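Local coordinates for UPF0045 protein MJ1052 (Methanocaldococcus jannaschii, PDB 2EKY), which is of unknown function but probably binds thiamine or a related small molecule, at residues A9-I14 and S76-D81; Y36-E41 and L57-E62. All coordinates share one frame; numbering follows the deposited sequence.

Interaction 1. Residues A9-I14 and S76-D81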
loop_
_atom_site.group_PDB
_atom_site.type_symbol
_atom_site.label_atom_id
_atom_site.label_comp_id
_atom_site.label_asym_id
_atom_site.label_seq_id
_atom_site.Cartn_x
_atom_site.Cartn_y
_atom_site.Cartn_z
ATOM N N ALA B 9 -9.385 -7.197 5.690
ATOM C CA ALA B 9 -8.191 -6.960 4.891
ATOM C C ALA B 9 -8.502 -6.532 3.474
ATOM O O ALA B 9 -9.644 -6.593 3.025
ATOM C CB ALA B 9 -7.344 -8.219 4.851
ATOM N N GLU B 10 -7.465 -6.078 2.780
ATOM C CA GLU B 10 -7.601 -5.706 1.384
ATOM C C GLU B 10 -6.376 -6.253 0.677
ATOM O O GLU B 10 -5.253 -6.125 1.166
ATOM C CB GLU B 10 -7.702 -4.192 1.190
ATOM C CG GLU B 10 -7.936 -3.821 -0.278
ATOM C CD GLU B 10 -8.216 -2.341 -0.493
ATOM O OE1 GLU B 10 -7.447 -1.508 0.030
ATOM O OE2 GLU B 10 -9.200 -2.019 -1.199
ATOM N N VAL B 11 -6.606 -6.883 -0.465
ATOM C CA VAL B 11 -5.533 -7.475 -1.240
ATOM C C VAL B 11 -5.594 -7.006 -2.680
ATOM O O VAL B 11 -6.662 -6.683 -3.200
ATOM C CB VAL B 11 -5.650 -9.020 -1.250
ATOM C CG1 VAL B 11 -4.615 -9.619 -2.196
ATOM C CG2 VAL B 11 -5.485 -9.571 0.158
ATOM N N SER B 12 -4.431 -6.960 -3.314
ATOM C CA SER B 12 -4.336 -6.610 -4.722
ATOM C C SER B 12 -3.207 -7.479 -5.251
ATOM O O SER B 12 -2.108 -7.469 -4.696
ATOM C CB SER B 12 -4.008 -5.126 -4.916
ATOM O OG SER B 12 -2.698 -4.818 -4.488
ATOM N N ILE B 13 -3.494 -8.262 -6.290
ATOM C CA ILE B 13 -2.498 -9.137 -6.903
ATOM C C ILE B 13 -2.217 -8.544 -8.279
ATOM O O ILE B 13 -3.065 -8.613 -9.167
ATOM C CB ILE B 13 -3.031 -10.582 -7.089
ATOM C CG1 ILE B 13 -3.599 -11.126 -5.774
ATOM C CG2 ILE B 13 -1.908 -11.489 -7.587
ATOM C CD1 ILE B 13 -2.582 -11.303 -4.678
ATOM N N ILE B 14 -1.035 -7.960 -8.452
ATOM C CA ILE B 14 -0.675 -7.330 -9.720
ATOM C C ILE B 14 0.245 -8.183 -10.581
ATOM O O ILE B 14 1.413 -8.362 -10.265
ATOM C CB ILE B 14 0.016 -5.974 -9.480
ATOM C CG1 ILE B 14 -0.884 -5.078 -8.630
ATOM C CG2 ILE B 14 0.336 -5.305 -10.812
ATOM C CD1 ILE B 14 -0.230 -3.766 -8.224
ATOM N N SER B 76 2.183 -8.633 -5.048
ATOM C CA SER B 76 0.935 -8.755 -4.313
ATOM C C SER B 76 1.006 -8.033 -2.983
ATOM O O SER B 76 2.019 -8.088 -2.296
ATOM C CB SER B 76 0.614 -10.230 -4.087
ATOM O OG SER B 76 0.577 -10.930 -5.322
ATOM N N SER B 77 -0.083 -7.359 -2.631
ATOM C CA SER B 77 -0.148 -6.603 -1.391
ATOM C C SER B 77 -1.290 -7.079 -0.509
ATOM O O SER B 77 -2.379 -7.390 -0.995
ATOM C CB SER B 77 -0.348 -5.114 -1.694
ATOM O OG SER B 77 0.680 -4.618 -2.536
ATOM N N LEU B 78 -1.031 -7.123 0.791
ATOM C CA LEU B 78 -2.030 -7.529 1.776
ATOM C C LEU B 78 -2.004 -6.495 2.891
ATOM O O LEU B 78 -0.948 -6.219 3.454
ATOM C CB LEU B 78 -1.688 -8.901 2.373
ATOM C CG LEU B 78 -2.478 -9.300 3.630
ATOM C CD1 LEU B 78 -3.945 -9.505 3.278
ATOM C CD2 LEU B 78 -1.894 -10.571 4.240
ATOM N N LYS B 79 -3.154 -5.905 3.197
ATOM C CA LYS B 79 -3.213 -4.946 4.286
ATOM C C LYS B 79 -4.223 -5.487 5.279
ATOM O O LYS B 79 -5.350 -5.813 4.905
ATOM C CB LYS B 79 -3.662 -3.566 3.795
ATOM C CG LYS B 79 -3.640 -2.514 4.900
ATOM C CD LYS B 79 -4.226 -1.191 4.441
ATOM C CE LYS B 79 -3.380 -0.542 3.357
ATOM N NZ LYS B 79 -4.002 0.731 2.896
ATOM N N ILE B 80 -3.813 -5.585 6.540
ATOM C CA ILE B 80 -4.674 -6.104 7.592
ATOM C C ILE B 80 -5.046 -5.017 8.594
ATOM O O ILE B 80 -4.195 -4.239 8.995
ATOM C CB ILE B 80 -3.965 -7.224 8.387
ATOM C CG1 ILE B 80 -3.509 -8.340 7.445
ATOM C CG2 ILE B 80 -4.893 -7.755 9.474
ATOM C CD1 ILE B 80 -4.601 -8.951 6.641
ATOM N N ASP B 81 -6.318 -4.982 8.982
ATOM C CA ASP B 81 -6.827 -4.036 9.977
ATOM C C ASP B 81 -7.453 -4.928 11.043
ATOM O O ASP B 81 -8.506 -5.531 10.819
ATOM C CB ASP B 81 -7.886 -3.108 9.361
ATOM C CG ASP B 81 -8.590 -2.237 10.401
ATOM O OD1 ASP B 81 -8.056 -2.063 11.518
ATOM O OD2 ASP B 81 -9.681 -1.711 10.092
HETATM O O HOH W 1 0.141 -5.294 -5.270
#
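Glu10 and Lys79 face each other as a hydrogen-bonded antiparallel pair: Glu10 N donates to Lys79 O at 3.0 Å, and Lys79 N returns the bond to Glu10 O. Two residues along, Ser12 and Ser77 repeat the exchange; Ser77 N meets Ser12 O at 2.9 Å. The segment axes run 177° apart, and the non-hydrogen-bonded pairs alternate with these, Val11-Leu78 between them and Ala9-Ile80 and Ile13-Ser76 at the two ends. Val11 can be followed outward. Its CB lies 3.7 Å from Ser77 O; CG1, anti to the backbone N (chi1 174°), stays beside that same oxygen, while CG2, anti to the carbonyl carbon, presses on Leu78 CD1 at 3.5 Å, tight for two carbons. Leu78 CD1 also reaches the methyl of Ala9, which Ile80 CD1 crowds as well. Farther along this face Ile13 CD1 sits 3.2 Å from Ser76 OG, a hydroxyl that is satisfied by a hydrogen bond to His64. On the opposite face the hydroxyls of Ser12 and Ser77 stand 3.9 Å apart and share one water, 3.0 Å from Ser12 OG and 2.9 Å from Ser77 OG. Ser12 and Lys79 also pack against a third subunit. Strand 73-83, outermost within the chain, pairs with a strand of the second subunit and so lies inside the continued sheet. The arrangement joins the first and last strands of a ferredoxin-like beta-alpha-beta-beta-alpha-beta fold, with helices 23-35 and 53-68 on the Val11 face and the assembly on the other.

Interaction 2. Residues Y36-E41 and L57-E62; sequences YDLKVE and LKAFKE
Ala59 CB rests over one face of the Tyr36 ring, 3.8 Å from its centroid and 15° off the ring normal, which meets the geometry of a CH-pi contact. Chi1 of Tyr36 (-68°) sets CG anti to the carbonyl carbon, directing the ring onto the helix. The helix backbone also approaches the far end of the ring: Ala59 CA is 3.8 Å from Tyr36 CZ. Beyond the ring, Tyr36 OH reaches the aliphatic base of Glu62, 3.3 Å from its CB, and the two side chains cross at about a right angle. Lys58 CB approaches obliquely near Tyr36 CE2. Leu38 adds a second apolar touch, its CD1 standing 3.9 Å from Ala59 CB. In the next shell, the inverse gamma turn centred on Asp37 brings Leu38 round to the same methyl. Asp37 N is held by Glu55 and its carboxylate by Ile2 N, fixing the turn against helix 53-68 and the N-terminal segment. A serine in place of Tyr36 would probably leave the Ala59 methyl without its aromatic cover and open a gap beside Glu62. Between 36-41 and 57-62 attraction is thus chiefly dispersion and CH-pi, while the Asp37-Glu55 hydrogen bond adds a polar tie to the same helix.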
loop_
_atom_site.group_PDB
_atom_site.type_symbol
_atom_site.label_atom_id
_atom_site.label_comp_id
_atom_site.label_asym_id
_atom_site.label_seq_id
_atom_site.Cartn_x
_atom_site.Cartn_y
_atom_site.Cartn_z
ATOM N N TYR B 36 -12.077 -19.988 -0.207
ATOM C CA TYR B 36 -11.795 -20.046 1.218
ATOM C C TYR B 36 -12.989 -19.594 2.048
ATOM O O TYR B 36 -13.985 -19.107 1.517
ATOM C CB TYR B 36 -10.554 -19.206 1.558
ATOM C CG TYR B 36 -9.273 -19.790 1.003
ATOM C CD1 TYR B 36 -8.967 -19.690 -0.355
ATOM C CD2 TYR B 36 -8.395 -20.497 1.825
ATOM C CE1 TYR B 36 -7.820 -20.287 -0.881
ATOM C CE2 TYR B 36 -7.249 -21.097 1.310
ATOM C CZ TYR B 36 -6.968 -20.991 -0.042
ATOM O OH TYR B 36 -5.846 -21.600 -0.554
ATOM N N ASP B 37 -12.876 -19.769 3.358
ATOM C CA ASP B 37 -13.940 -19.414 4.291
ATOM C C ASP B 37 -13.866 -17.931 4.637
ATOM O O ASP B 37 -13.557 -17.550 5.769
ATOM C CB ASP B 37 -13.801 -20.282 5.545
ATOM C CG ASP B 37 -15.005 -20.202 6.446
ATOM O OD1 ASP B 37 -16.116 -19.947 5.933
ATOM O OD2 ASP B 37 -14.840 -20.413 7.667
ATOM N N LEU B 38 -14.173 -17.096 3.650
ATOM C CA LEU B 38 -14.100 -15.652 3.818
ATOM C C LEU B 38 -15.231 -14.918 3.121
ATOM O O LEU B 38 -15.834 -15.430 2.180
ATOM C CB LEU B 38 -12.789 -15.138 3.217
ATOM C CG LEU B 38 -11.494 -15.880 3.542
ATOM C CD1 LEU B 38 -10.454 -15.588 2.470
ATOM C CD2 LEU B 38 -11.000 -15.470 4.914
ATOM N N LYS B 39 -15.511 -13.709 3.597
ATOM C CA LYS B 39 -16.507 -12.862 2.969
ATOM C C LYS B 39 -15.636 -12.083 1.990
ATOM O O LYS B 39 -14.590 -11.543 2.372
ATOM C CB LYS B 39 -17.149 -11.915 3.985
ATOM C CG LYS B 39 -18.124 -10.925 3.360
ATOM C CD LYS B 39 -18.809 -10.069 4.417
ATOM C CE LYS B 39 -19.764 -9.066 3.784
ATOM N NZ LYS B 39 -20.413 -8.185 4.803
ATOM N N VAL B 40 -16.047 -12.041 0.730
ATOM C CA VAL B 40 -15.265 -11.367 -0.293
ATOM C C VAL B 40 -16.046 -10.239 -0.952
ATOM O O VAL B 40 -17.151 -10.449 -1.445
ATOM C CB VAL B 40 -14.817 -12.379 -1.379
ATOM C CG1 VAL B 40 -13.950 -11.694 -2.417
ATOM C CG2 VAL B 40 -14.061 -13.536 -0.728
ATOM N N GLU B 41 -15.463 -9.043 -0.954
ATOM C CA GLU B 41 -16.087 -7.872 -1.553
ATOM C C GLU B 41 -15.065 -7.189 -2.448
ATOM O O GLU B 41 -14.208 -6.461 -1.961
ATOM C CB GLU B 41 -16.539 -6.889 -0.470
ATOM C CG GLU B 41 -17.660 -7.392 0.416
ATOM C CD GLU B 41 -18.916 -7.711 -0.362
ATOM O OE1 GLU B 41 -19.243 -6.949 -1.297
ATOM O OE2 GLU B 41 -19.582 -8.716 -0.033
ATOM N N LEU B 57 -4.243 -15.261 5.310
ATOM C CA LEU B 57 -2.842 -15.408 4.929
ATOM C C LEU B 57 -2.678 -16.583 3.962
ATOM O O LEU B 57 -1.910 -16.502 3.000
ATOM C CB LEU B 57 -1.971 -15.602 6.174
ATOM C CG LEU B 57 -1.759 -14.317 6.988
ATOM C CD1 LEU B 57 -1.274 -14.649 8.385
ATOM C CD2 LEU B 57 -0.758 -13.418 6.272
ATOM N N LYS B 58 -3.411 -17.669 4.207
ATOM C CA LYS B 58 -3.346 -18.838 3.333
ATOM C C LYS B 58 -3.905 -18.495 1.958
ATOM O O LYS B 58 -3.309 -18.826 0.933
ATOM C CB LYS B 58 -4.159 -19.998 3.917
ATOM C CG LYS B 58 -3.676 -20.489 5.264
ATOM C CD LYS B 58 -4.659 -21.493 5.847
ATOM C CE LYS B 58 -4.280 -21.870 7.266
ATOM N NZ LYS B 58 -5.235 -22.860 7.838
ATOM N N ALA B 59 -5.063 -17.840 1.942
ATOM C CA ALA B 59 -5.704 -17.455 0.689
ATOM C C ALA B 59 -4.808 -16.504 -0.101
ATOM O O ALA B 59 -4.695 -16.614 -1.327
ATOM C CB ALA B 59 -7.052 -16.791 0.974
ATOM N N PHE B 60 -4.171 -15.579 0.613
ATOM C CA PHE B 60 -3.278 -14.603 -0.004
ATOM C C PHE B 60 -2.133 -15.314 -0.721
ATOM O O PHE B 60 -1.858 -15.054 -1.898
ATOM C CB PHE B 60 -2.719 -13.655 1.070
ATOM C CG PHE B 60 -1.739 -12.639 0.542
ATOM C CD1 PHE B 60 -2.130 -11.686 -0.394
ATOM C CD2 PHE B 60 -0.422 -12.633 0.988
ATOM C CE1 PHE B 60 -1.226 -10.745 -0.876
ATOM C CE2 PHE B 60 0.493 -11.693 0.512
ATOM C CZ PHE B 60 0.092 -10.747 -0.421
ATOM N N LYS B 61 -1.466 -16.219 -0.015
ATOM C CA LYS B 61 -0.353 -16.946 -0.613
ATOM C C LYS B 61 -0.795 -17.748 -1.833
ATOM O O LYS B 61 -0.105 -17.772 -2.850
ATOM C CB LYS B 61 0.295 -17.898 0.403
ATOM C CG LYS B 61 1.551 -18.565 -0.148
ATOM C CD LYS B 61 2.098 -19.676 0.741
ATOM C CE LYS B 61 3.335 -20.297 0.090
ATOM N NZ LYS B 61 3.864 -21.494 0.808
ATOM N N GLU B 62 -1.946 -18.401 -1.740
ATOM C CA GLU B 62 -2.417 -19.207 -2.860
ATOM C C GLU B 62 -2.832 -18.364 -4.065
ATOM O O GLU B 62 -2.579 -18.751 -5.206
ATOM C CB GLU B 62 -3.573 -20.101 -2.413
ATOM C CG GLU B 62 -4.083 -21.063 -3.483
ATOM C CD GLU B 62 -2.988 -21.953 -4.061
ATOM O OE1 GLU B 62 -1.984 -22.192 -3.365
ATOM O OE2 GLU B 62 -3.143 -22.426 -5.207
#

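Interactions 1 and 2 lie against different sides of helix 53-68, with their centres about 10 Å apart. Ala59 CB touches the residues before strand 39-42, whereas Phe60, the next residue, turns to the sheet: its CD1 lies 3.7 Å from Val11 CG1, and its CE1 3.7 Å from Ser76 CB. Leu57 CD2 meets Leu78 CD2, also at 3.7 Å, so Phe60 packs on both strands of interaction 1 and Leu57 on 76-81. The helix therefore joins a partly exposed contact to a buried one. Both also touch the second subunit, where Leu78 packs on Phe60 of that chain and Lys61 forms a salt bridge to its Asp54.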